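Local coordinates for protein endonuclease V isoform X2 (Ciona intestinalis, PDB 6OZI) that probably cleaves inosine-containing nucleic acid strands near the deaminated base in a metal-ion-dependent way, as an endonuclease V of the RNase H clan, at residues T221-R224 with I225-I229; C79-S83 with S84-F88; H206-S209 with L210-A214. The protein carries 1 engineered substitution. All coordinates share one frame; numbering follows the deposited sequence. Where two conformers were deposited one is given.

Overall arrangement
All three contacts lie where a loop enters a helix, at helices 227-243, 86-104 and 210-219 for interactions 1, 2 and 3. Two of them touch the bound nucleic acid: interaction 2 holds the inosine of chain C and the nucleotide after it, while interaction 1 grips backbone atoms of chain D. Their centres lie about 24 Å apart on opposite sides of the chain's centre, with nearest atoms about 11 Å apart. Interaction 3 stands back, its nearest atom about 12 Å from the nucleic acid. It begins the helix that leads into the loop of interaction 1, and these two contacts have centres about 17 Å apart, their nearest atoms about 7 Å apart.

Interaction 1: T221-R224 with I225-I229; sequences TKTR and IPEPI. With nucleotides of chain D.
K222 lays its aliphatic chain against the carboxylate of E227, the two side chains crossing at about a right angle. The evidence is in the methylenes: K222 CD is 3.7 Å from E227 CD, and K222 CB is 3.6 Å from E227 OE2. E227 folds at its second torsion (chi2 -60°), which brings the carboxylate back over the turn. The charged ends stay apart, with K222 NZ 4.4 Å from E227 OE1, beyond a salt bridge. E227 OE2 finds its salt bridge instead in K230, which also bonds T223 OG1.

The I225 CD1 methyl lies 3.8 Å from R224 NH1, a van der Waals contact with the guanidinium. That group is anchored by carbonyl oxygens of K145, K198 and P199.

This turn joins helix 210-219 to helix 227-243 of the RNase H-like fold, and P226 occupies the N-cap position of the second helix. T223 and R224, in the loop, meet the DNA backbone. R224 N donates to OP1 of DA12 of chain D at 2.9 Å, with an N-H...acceptor angle of 149°, and T223 CG2 approaches O5' of DC11 of chain D at 3.3 Å.

Two waters tie the turn together. Water 1 accepts from K222 N at 2.8 Å and bonds toward I225 O and E227 OE2; it cannot serve all the acceptors around it at once, so these two bonds may be shared. Water 2 accepts from I225 N at 2.9 Å, bonds T223 OG1, and donates to OP2 of DA12 of chain D, so that this phosphate is held through both of its non-bridging oxygens.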
loop_
_atom_site.group_PDB
_atom_site.type_symbol
_atom_site.label_atom_id
_atom_site.label_comp_id
_atom_site.label_asym_id
_atom_site.label_seq_id
_atom_site.Cartn_x
_atom_site.Cartn_y
_atom_site.Cartn_z
ATOM N N THR A 221 -6.378 11.621 17.330
ATOM C CA THR A 221 -6.884 11.386 15.982
ATOM C C THR A 221 -6.567 12.569 15.072
ATOM O O THR A 221 -7.019 13.694 15.320
ATOM C CB THR A 221 -8.390 11.126 16.001
ATOM O OG1 THR A 221 -8.657 9.873 16.646
ATOM C CG2 THR A 221 -8.939 11.086 14.581
ATOM N N LYS A 222 -5.785 12.310 14.027
ATOM C CA LYS A 222 -5.709 13.174 12.856
ATOM C C LYS A 222 -6.438 12.558 11.672
ATOM O O LYS A 222 -7.295 13.205 11.060
ATOM C CB LYS A 222 -4.247 13.461 12.479
ATOM C CG LYS A 222 -3.497 14.323 13.478
ATOM C CD LYS A 222 -2.089 14.645 12.997
ATOM C CE LYS A 222 -1.334 15.478 14.027
ATOM N NZ LYS A 222 0.111 15.656 13.685
ATOM N N THR A 223 -6.127 11.304 11.351
ATOM C CA THR A 223 -6.857 10.490 10.397
ATOM C C THR A 223 -7.496 9.323 11.157
ATOM O O THR A 223 -7.483 9.290 12.391
ATOM C CB THR A 223 -5.916 10.030 9.276
ATOM O OG1 THR A 223 -4.850 9.251 9.829
ATOM C CG2 THR A 223 -5.325 11.240 8.556
ATOM N N ARG A 224 -8.051 8.356 10.418
ATOM C CA ARG A 224 -8.824 7.291 11.054
ATOM C C ARG A 224 -7.996 6.538 12.091
ATOM O O ARG A 224 -8.472 6.258 13.198
ATOM C CB ARG A 224 -9.365 6.320 10.000
ATOM C CG ARG A 224 -10.247 5.215 10.576
ATOM C CD ARG A 224 -10.703 4.234 9.495
ATOM N NE ARG A 224 -11.478 3.119 10.040
ATOM C CZ ARG A 224 -11.039 1.865 10.138
ATOM N NH1 ARG A 224 -9.826 1.546 9.722
ATOM N NH2 ARG A 224 -11.819 0.922 10.649
ATOM N N ILE A 225 -6.763 6.187 11.747
ATOM C CA ILE A 225 -5.882 5.446 12.646
ATOM C C ILE A 225 -5.172 6.452 13.551
ATOM O O ILE A 225 -4.363 7.247 13.050
ATOM C CB ILE A 225 -4.870 4.601 11.868
ATOM C CG1 ILE A 225 -5.577 3.762 10.797
ATOM C CG2 ILE A 225 -4.089 3.726 12.816
ATOM C CD1 ILE A 225 -6.652 2.862 11.331
ATOM N N PRO A 226 -5.415 6.432 14.859
ATOM C CA PRO A 226 -4.756 7.394 15.752
ATOM C C PRO A 226 -3.238 7.366 15.611
ATOM O O PRO A 226 -2.633 6.320 15.351
ATOM C CB PRO A 226 -5.198 6.941 17.147
ATOM C CG PRO A 226 -6.504 6.259 16.912
ATOM C CD PRO A 226 -6.351 5.558 15.586
ATOM N N GLU A 227 -2.630 8.535 15.810
ATOM C CA GLU A 227 -1.213 8.733 15.499
ATOM C C GLU A 227 -0.264 7.723 16.144
ATOM O O GLU A 227 0.626 7.223 15.436
ATOM C CB GLU A 227 -0.821 10.172 15.868
ATOM C CG GLU A 227 -1.471 11.230 14.989
ATOM C CD GLU A 227 -1.097 11.074 13.517
ATOM O OE1 GLU A 227 0.072 11.331 13.161
ATOM O OE2 GLU A 227 -1.974 10.691 12.717
ATOM N N PRO A 228 -0.356 7.393 17.442
ATOM C CA PRO A 228 0.625 6.436 17.999
ATOM C C PRO A 228 0.538 5.058 17.359
ATOM O O PRO A 228 1.566 4.421 17.081
ATOM C CB PRO A 228 0.269 6.395 19.492
ATOM C CG PRO A 228 -0.523 7.645 19.742
ATOM C CD PRO A 228 -1.280 7.890 18.481
ATOM N N ILE A 229 -0.682 4.591 17.099
ATOM C CA ILE A 229 -0.866 3.329 16.392
ATOM C C ILE A 229 -0.287 3.423 14.989
ATOM O O ILE A 229 0.462 2.543 14.541
ATOM C CB ILE A 229 -2.356 2.963 16.358
ATOM C CG1 ILE A 229 -2.844 2.674 17.778
ATOM C CG2 ILE A 229 -2.607 1.812 15.405
ATOM C CD1 ILE A 229 -4.314 2.561 17.878
ATOM P P DA D 12 -7.884 7.976 6.686
ATOM O OP1 DA D 12 -8.644 8.839 7.618
ATOM O OP2 DA D 12 -7.116 6.811 7.189
ATOM O "O5'" DA D 12 -8.864 7.449 5.538
ATOM C "C5'" DA D 12 -9.895 8.292 5.050
ATOM C "C4'" DA D 12 -10.610 7.635 3.893
ATOM O "O4'" DA D 12 -9.692 7.515 2.789
ATOM C "C3'" DA D 12 -11.105 6.224 4.165
ATOM O "O3'" DA D 12 -12.443 6.269 4.644
ATOM C "C2'" DA D 12 -11.036 5.573 2.786
ATOM C "C1'" DA D 12 -9.834 6.259 2.160
ATOM N N9 DA D 12 -8.595 5.509 2.323
ATOM C C8 DA D 12 -7.759 5.505 3.403
ATOM N N7 DA D 12 -6.713 4.723 3.262
ATOM C C5 DA D 12 -6.883 4.172 2.007
ATOM C C6 DA D 12 -6.122 3.257 1.263
ATOM N N6 DA D 12 -4.980 2.720 1.697
ATOM N N1 DA D 12 -6.578 2.920 0.046
ATOM C C2 DA D 12 -7.722 3.468 -0.388
ATOM N N3 DA D 12 -8.524 4.329 0.215
ATOM C C4 DA D 12 -8.042 4.647 1.419
ATOM P P DC D 11 -1.516 10.169 6.541
ATOM O OP1 DC D 11 -1.202 11.546 6.983
ATOM O OP2 DC D 11 -1.070 8.991 7.320
ATOM O "O5'" DC D 11 -3.090 10.088 6.435
ATOM C "C5'" DC D 11 -3.683 8.945 5.892
ATOM C "C4'" DC D 11 -4.772 9.334 4.927
ATOM O "O4'" DC D 11 -4.272 9.245 3.585
ATOM C "C3'" DC D 11 -5.978 8.433 4.973
ATOM O "O3'" DC D 11 -6.879 8.952 5.909
ATOM C "C2'" DC D 11 -6.536 8.518 3.556
ATOM C "C1'" DC D 11 -5.300 8.819 2.718
ATOM N N1 DC D 11 -4.787 7.669 1.914
ATOM C C2 DC D 11 -5.421 7.332 0.722
ATOM O O2 DC D 11 -6.418 7.974 0.380
ATOM N N3 DC D 11 -4.931 6.309 -0.018
ATOM C C4 DC D 11 -3.851 5.649 0.387
ATOM N N4 DC D 11 -3.402 4.647 -0.379
ATOM C C5 DC D 11 -3.183 5.982 1.603
ATOM C C6 DC D 11 -3.678 6.993 2.324
HETATM O O HOH W 1 -4.420 9.940 13.245
HETATM O O HOH W 2 -5.562 6.624 9.179
#

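Interaction 2: C79-S83 with S84-F88; sequences CPYKS and SYLAF. With nucleotides of chain C; nucleotides of chain D.
Y81 and L86 meet where the edge of the Y81 ring faces the leucine, with CD1 of Y81 3.9 Å from CD1 of L86 and the methyl near the ring plane. The loop carrying Y81 reads PYKS, consistent with the wedge motif of endonuclease V, and a type II beta turn from K82 to Y85 leads it into helix 86-104. The position of the ring on a base is consistent with this. One face lies flat on the base of the adenosine nucleotide that follows the inosine in chain C; the C4 atom of that base lies over the centre of the Y81 ring, 3.3 Å above its plane, while S83 N sits beyond the opposite face, toward the rim. Setting CG anti to the backbone N (chi1 172°) carries the phenol across this base, so that Y81 OH donates to OP2 of DI5 of chain C at 2.7 Å, again near the ring plane.

K82 and Y85 run side by side and point the same way, CG of K82 being 3.6 Å from CD2 of Y85. Under them Y85 N closes the turn on K82 O at 2.9 Å, and S84 supplies the positive phi (80°) that a type II turn needs at its third residue. The polar ends of K82 and Y85 part: K82 NZ reaches N7 of DA20 of chain D and a cytosine base, whereas Y85 OH bonds N13. C79 SG rests on the backbone of F88, 3.8 Å from F88 C, and the F88 ring stacks with W12.

Amides of the turn and of the helix start meet the inosine base, consistent with its recognition. L86 N donates to O6 of DI5 at 3.3 Å, and S84 N donates to N7 of DI5 at 2.8 Å, almost straight at 174°.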
loop_
_atom_site.group_PDB
_atom_site.type_symbol
_atom_site.label_atom_id
_atom_site.label_comp_id
_atom_site.label_asym_id
_atom_site.label_seq_id
_atom_site.Cartn_x
_atom_site.Cartn_y
_atom_site.Cartn_z
ATOM N N CYS A 79 4.009 -17.481 18.937
ATOM C CA CYS A 79 2.847 -18.202 18.441
ATOM C C CYS A 79 2.190 -17.385 17.339
ATOM O O CYS A 79 2.352 -16.159 17.295
ATOM C CB CYS A 79 1.832 -18.506 19.554
ATOM S SG CYS A 79 0.964 -17.101 20.233
ATOM N N PRO A 80 1.456 -18.029 16.435
ATOM C CA PRO A 80 0.788 -17.290 15.360
ATOM C C PRO A 80 -0.380 -16.488 15.899
ATOM O O PRO A 80 -0.776 -16.609 17.058
ATOM C CB PRO A 80 0.309 -18.382 14.400
ATOM C CG PRO A 80 0.976 -19.651 14.855
ATOM C CD PRO A 80 1.259 -19.483 16.307
ATOM N N TYR A 81 -0.938 -15.653 15.027
ATOM C CA TYR A 81 -2.152 -14.934 15.380
ATOM C C TYR A 81 -3.325 -15.898 15.435
ATOM O O TYR A 81 -3.553 -16.677 14.504
ATOM C CB TYR A 81 -2.459 -13.822 14.381
ATOM C CG TYR A 81 -3.817 -13.189 14.630
ATOM C CD1 TYR A 81 -4.003 -12.294 15.677
ATOM C CD2 TYR A 81 -4.917 -13.510 13.835
ATOM C CE1 TYR A 81 -5.235 -11.721 15.918
ATOM C CE2 TYR A 81 -6.160 -12.948 14.072
ATOM C CZ TYR A 81 -6.314 -12.047 15.115
ATOM O OH TYR A 81 -7.545 -11.470 15.358
ATOM N N LYS A 82 -4.057 -15.843 16.541
ATOM C CA LYS A 82 -5.312 -16.559 16.719
ATOM C C LYS A 82 -6.240 -15.614 17.460
ATOM O O LYS A 82 -5.864 -15.109 18.521
ATOM C CB LYS A 82 -5.094 -17.849 17.514
ATOM C CG LYS A 82 -6.342 -18.630 17.841
ATOM C CD LYS A 82 -6.859 -19.359 16.624
ATOM C CE LYS A 82 -7.899 -20.400 17.001
ATOM N NZ LYS A 82 -8.453 -21.058 15.785
ATOM N N SER A 83 -7.410 -15.326 16.888
ATOM C CA SER A 83 -8.310 -14.372 17.524
ATOM C C SER A 83 -8.687 -14.867 18.915
ATOM O O SER A 83 -8.873 -16.067 19.135
ATOM C CB SER A 83 -9.564 -14.144 16.675
ATOM O OG SER A 83 -10.305 -15.336 16.523
ATOM N N SER A 84 -8.777 -13.927 19.853
ATOM C CA SER A 84 -8.976 -14.094 21.292
ATOM C C SER A 84 -7.677 -14.450 22.015
ATOM O O SER A 84 -7.694 -14.529 23.255
ATOM C CB SER A 84 -10.043 -15.145 21.644
ATOM O OG SER A 84 -11.318 -14.733 21.193
ATOM N N TYR A 85 -6.546 -14.607 21.308
ATOM C CA TYR A 85 -5.280 -15.000 21.925
ATOM C C TYR A 85 -4.109 -14.143 21.442
ATOM O O TYR A 85 -2.957 -14.585 21.482
ATOM C CB TYR A 85 -4.997 -16.482 21.670
ATOM C CG TYR A 85 -6.122 -17.367 22.144
ATOM C CD1 TYR A 85 -6.222 -17.737 23.476
ATOM C CD2 TYR A 85 -7.102 -17.814 21.261
ATOM C CE1 TYR A 85 -7.266 -18.536 23.917
ATOM C CE2 TYR A 85 -8.152 -18.615 21.694
ATOM C CZ TYR A 85 -8.230 -18.966 23.018
ATOM O OH TYR A 85 -9.261 -19.760 23.459
ATOM N N LEU A 86 -4.389 -12.910 21.005
ATOM C CA LEU A 86 -3.347 -12.011 20.514
ATOM C C LEU A 86 -2.301 -11.723 21.588
ATOM O O LEU A 86 -1.105 -11.532 21.281
ATOM C CB LEU A 86 -4.000 -10.709 20.028
ATOM C CG LEU A 86 -3.127 -9.554 19.541
ATOM C CD1 LEU A 86 -2.288 -9.990 18.339
ATOM C CD2 LEU A 86 -3.979 -8.338 19.193
ATOM N N ALA A 87 -2.743 -11.689 22.851
ATOM C CA ALA A 87 -1.866 -11.316 23.952
ATOM C C ALA A 87 -0.665 -12.241 24.032
ATOM O O ALA A 87 0.468 -11.787 24.206
ATOM C CB ALA A 87 -2.644 -11.332 25.266
ATOM N N PHE A 88 -0.891 -13.548 23.921
ATOM C CA PHE A 88 0.222 -14.479 24.042
ATOM C C PHE A 88 1.192 -14.342 22.881
ATOM O O PHE A 88 2.359 -14.723 23.010
ATOM C CB PHE A 88 -0.325 -15.902 24.174
ATOM C CG PHE A 88 -1.292 -16.055 25.320
ATOM C CD1 PHE A 88 -0.825 -16.220 26.615
ATOM C CD2 PHE A 88 -2.661 -15.991 25.112
ATOM C CE1 PHE A 88 -1.702 -16.343 27.677
ATOM C CE2 PHE A 88 -3.545 -16.110 26.174
ATOM C CZ PHE A 88 -3.062 -16.287 27.454
ATOM P P A C 6 -7.634 -5.285 14.142
ATOM O OP1 A C 6 -7.396 -3.848 14.430
ATOM O OP2 A C 6 -8.123 -5.707 12.804
ATOM O "O5'" A C 6 -6.268 -6.044 14.448
ATOM C "C5'" A C 6 -5.503 -5.733 15.605
ATOM C "C4'" A C 6 -4.209 -6.498 15.604
ATOM O "O4'" A C 6 -4.499 -7.917 15.616
ATOM C "C3'" A C 6 -3.353 -6.300 14.369
ATOM O "O3'" A C 6 -2.527 -5.158 14.471
ATOM C "C2'" A C 6 -2.577 -7.607 14.263
ATOM O "O2'" A C 6 -1.466 -7.608 15.147
ATOM C "C1'" A C 6 -3.594 -8.607 14.787
ATOM N N9 A C 6 -4.367 -9.297 13.738
ATOM C C8 A C 6 -5.722 -9.206 13.516
ATOM N N7 A C 6 -6.153 -9.976 12.548
ATOM C C5 A C 6 -5.009 -10.633 12.117
ATOM C C6 A C 6 -4.788 -11.598 11.116
ATOM N N6 A C 6 -5.753 -12.091 10.330
ATOM N N1 A C 6 -3.524 -12.051 10.949
ATOM C C2 A C 6 -2.554 -11.561 11.731
ATOM N N3 A C 6 -2.638 -10.658 12.704
ATOM C C4 A C 6 -3.905 -10.233 12.850
ATOM P P DI C 5 -10.726 -10.942 13.895
ATOM O OP1 DI C 5 -11.296 -10.404 12.612
ATOM O OP2 DI C 5 -9.553 -11.859 13.653
ATOM O "O5'" DI C 5 -10.357 -9.714 14.932
ATOM C "C5'" DI C 5 -11.077 -8.509 14.893
ATOM C "C4'" DI C 5 -10.318 -7.438 15.659
ATOM O "O4'" DI C 5 -10.232 -7.906 17.208
ATOM C "C3'" DI C 5 -9.083 -7.288 15.218
ATOM O "O3'" DI C 5 -8.661 -5.851 15.242
ATOM C "C2'" DI C 5 -8.175 -8.073 16.196
ATOM C "C1'" DI C 5 -8.963 -8.042 17.521
ATOM N N9 DI C 5 -8.723 -9.306 18.234
ATOM C C8 DI C 5 -8.858 -10.620 17.993
ATOM N N7 DI C 5 -8.422 -11.267 19.095
ATOM C C5 DI C 5 -8.029 -10.368 19.983
ATOM C C6 DI C 5 -7.451 -10.505 21.391
ATOM O O6 DI C 5 -7.273 -11.567 21.878
ATOM N N1 DI C 5 -7.110 -9.336 22.122
ATOM C C2 DI C 5 -7.304 -8.039 21.544
ATOM N N3 DI C 5 -7.849 -7.916 20.204
ATOM C C4 DI C 5 -8.209 -9.138 19.443
ATOM P P DA D 20 -5.811 -26.758 10.347
ATOM O OP1 DA D 20 -4.917 -26.764 9.168
ATOM O OP2 DA D 20 -6.629 -27.954 10.652
ATOM O "O5'" DA D 20 -4.966 -26.416 11.665
ATOM C "C5'" DA D 20 -4.001 -27.327 12.168
ATOM C "C4'" DA D 20 -3.299 -26.732 13.374
ATOM O "O4'" DA D 20 -3.017 -25.336 13.109
ATOM C "C3'" DA D 20 -4.123 -26.725 14.655
ATOM O "O3'" DA D 20 -3.942 -27.953 15.376
ATOM C "C2'" DA D 20 -3.524 -25.551 15.425
ATOM C "C1'" DA D 20 -3.079 -24.594 14.315
ATOM N N9 DA D 20 -3.981 -23.457 14.138
ATOM C C8 DA D 20 -5.275 -23.356 14.573
ATOM N N7 DA D 20 -5.843 -22.205 14.291
ATOM C C5 DA D 20 -4.849 -21.498 13.631
ATOM C C6 DA D 20 -4.815 -20.205 13.063
ATOM N N6 DA D 20 -5.855 -19.362 13.082
ATOM N N1 DA D 20 -3.664 -19.812 12.473
ATOM C C2 DA D 20 -2.623 -20.658 12.456
ATOM N N3 DA D 20 -2.536 -21.890 12.955
ATOM C C4 DA D 20 -3.693 -22.257 13.530
HETATM O O HOH W 3 -2.208 -14.826 18.737
HETATM O O HOH W 4 -12.131 -15.144 18.599
#

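Interaction 3: H206-S209 with L210-A214; sequences HKCS and LETAA
S209 O and A213 N form the first backbone link of helix 210-219, a 2.8 Å bond whose N-H...acceptor angle is 163° and whose donor lies nearly along the C=O axis. C208 and S209 are extended, and the chain bends into helical geometry at L210. The next link follows at once, A214 N donating to L210 O at 2.9 Å.

S209 is the N-cap, and its hydroxyl does the capping. OG sits between the backbone N and the carbonyl carbon (chi1 73°), a rotation that turns it in over the first helical turn to accept from T212 N at 3.1 Å, nearly straight (172°). E211, bent at its second torsion, brings OE1 to 3.4 Å from S209 OG, a weak and unsettled bond. With alanine in place of S209, T212 N would probably be left without its capping acceptor, although D27 would still hold the backbone N at the cap and T212 OG1.

T212 OG1 bonds D27 OD2, while S209 N bonds D27 OD1, so one carboxylate clasps the residue at the cap and the residue three further on. C208 has two conformers, so the approach of its sulfur to T212 and A213 is doubtful as evidence of packing.

The helix start is set on the sheet through its apolar side: L210 rests on V185 and K188 of strand 184-190, and A213 on I141 of strand 140-144, while the incoming strand 200-206 pairs with strand 140-144 through H206 and T140.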
loop_
_atom_site.group_PDB
_atom_site.type_symbol
_atom_site.label_atom_id
_atom_site.label_comp_id
_atom_site.label_asym_id
_atom_site.label_seq_id
_atom_site.Cartn_x
_atom_site.Cartn_y
_atom_site.Cartn_z
ATOM N N HIS A 206 -6.652 -0.985 30.603
ATOM C CA HIS A 206 -6.351 -1.196 32.007
ATOM C C HIS A 206 -6.035 0.155 32.623
ATOM O O HIS A 206 -5.309 0.951 32.019
ATOM C CB HIS A 206 -5.178 -2.168 32.163
ATOM C CG HIS A 206 -4.789 -2.426 33.582
ATOM N ND1 HIS A 206 -5.710 -2.690 34.571
ATOM C CD2 HIS A 206 -3.573 -2.472 34.175
ATOM C CE1 HIS A 206 -5.079 -2.879 35.715
ATOM N NE2 HIS A 206 -3.781 -2.750 35.502
ATOM N N LYS A 207 -6.577 0.401 33.824
ATOM C CA LYS A 207 -6.359 1.648 34.569
ATOM C C LYS A 207 -6.952 2.871 33.855
ATOM O O LYS A 207 -6.428 3.982 33.964
ATOM C CB LYS A 207 -4.862 1.857 34.850
ATOM C CG LYS A 207 -4.232 0.725 35.656
ATOM C CD LYS A 207 -2.746 0.942 35.969
ATOM C CE LYS A 207 -2.464 2.033 36.953
ATOM N NZ LYS A 207 -1.020 1.975 37.353
ATOM N N CYS A 208 -8.085 2.689 33.175
ATOM C CA CYS A 208 -8.697 3.764 32.403
ATOM C C CYS A 208 -10.143 3.397 32.085
ATOM O O CYS A 208 -10.419 2.272 31.663
ATOM C CB CYS A 208 -7.909 4.011 31.114
ATOM S SG CYS A 208 -8.401 5.463 30.189
ATOM N N SER A 209 -11.060 4.343 32.286
ATOM C CA SER A 209 -12.452 4.086 31.941
ATOM C C SER A 209 -12.632 4.143 30.422
ATOM O O SER A 209 -11.847 4.767 29.698
ATOM C CB SER A 209 -13.387 5.094 32.613
ATOM O OG SER A 209 -13.285 6.371 32.007
ATOM N N LEU A 210 -13.695 3.489 29.945
ATOM C CA LEU A 210 -14.001 3.525 28.518
ATOM C C LEU A 210 -14.178 4.958 28.031
ATOM O O LEU A 210 -13.767 5.304 26.915
ATOM C CB LEU A 210 -15.256 2.695 28.240
ATOM C CG LEU A 210 -15.849 2.754 26.822
ATOM C CD1 LEU A 210 -14.816 2.409 25.753
ATOM C CD2 LEU A 210 -17.046 1.831 26.719
ATOM N N GLU A 211 -14.762 5.810 28.875
ATOM C CA GLU A 211 -15.039 7.193 28.504
ATOM C C GLU A 211 -13.752 7.992 28.333
ATOM O O GLU A 211 -13.573 8.716 27.338
ATOM C CB GLU A 211 -15.920 7.821 29.576
ATOM C CG GLU A 211 -17.313 7.203 29.703
ATOM C CD GLU A 211 -17.409 5.872 30.453
ATOM O OE1 GLU A 211 -16.392 5.390 31.017
ATOM O OE2 GLU A 211 -18.548 5.332 30.503
ATOM N N THR A 212 -12.849 7.884 29.308
ATOM C CA THR A 212 -11.556 8.537 29.191
ATOM C C THR A 212 -10.758 7.943 28.037
ATOM O O THR A 212 -10.096 8.673 27.290
ATOM C CB THR A 212 -10.791 8.411 30.509
ATOM O OG1 THR A 212 -11.568 8.981 31.576
ATOM C CG2 THR A 212 -9.457 9.135 30.411
ATOM N N ALA A 213 -10.856 6.626 27.842
ATOM C CA ALA A 213 -10.215 5.991 26.695
ATOM C C ALA A 213 -10.655 6.650 25.394
ATOM O O ALA A 213 -9.821 7.021 24.559
ATOM C CB ALA A 213 -10.527 4.493 26.676
ATOM N N ALA A 214 -11.968 6.826 25.215
ATOM C CA ALA A 214 -12.469 7.447 23.993
ATOM C C ALA A 214 -11.976 8.883 23.850
ATOM O O ALA A 214 -11.611 9.306 22.748
ATOM C CB ALA A 214 -13.998 7.399 23.959
#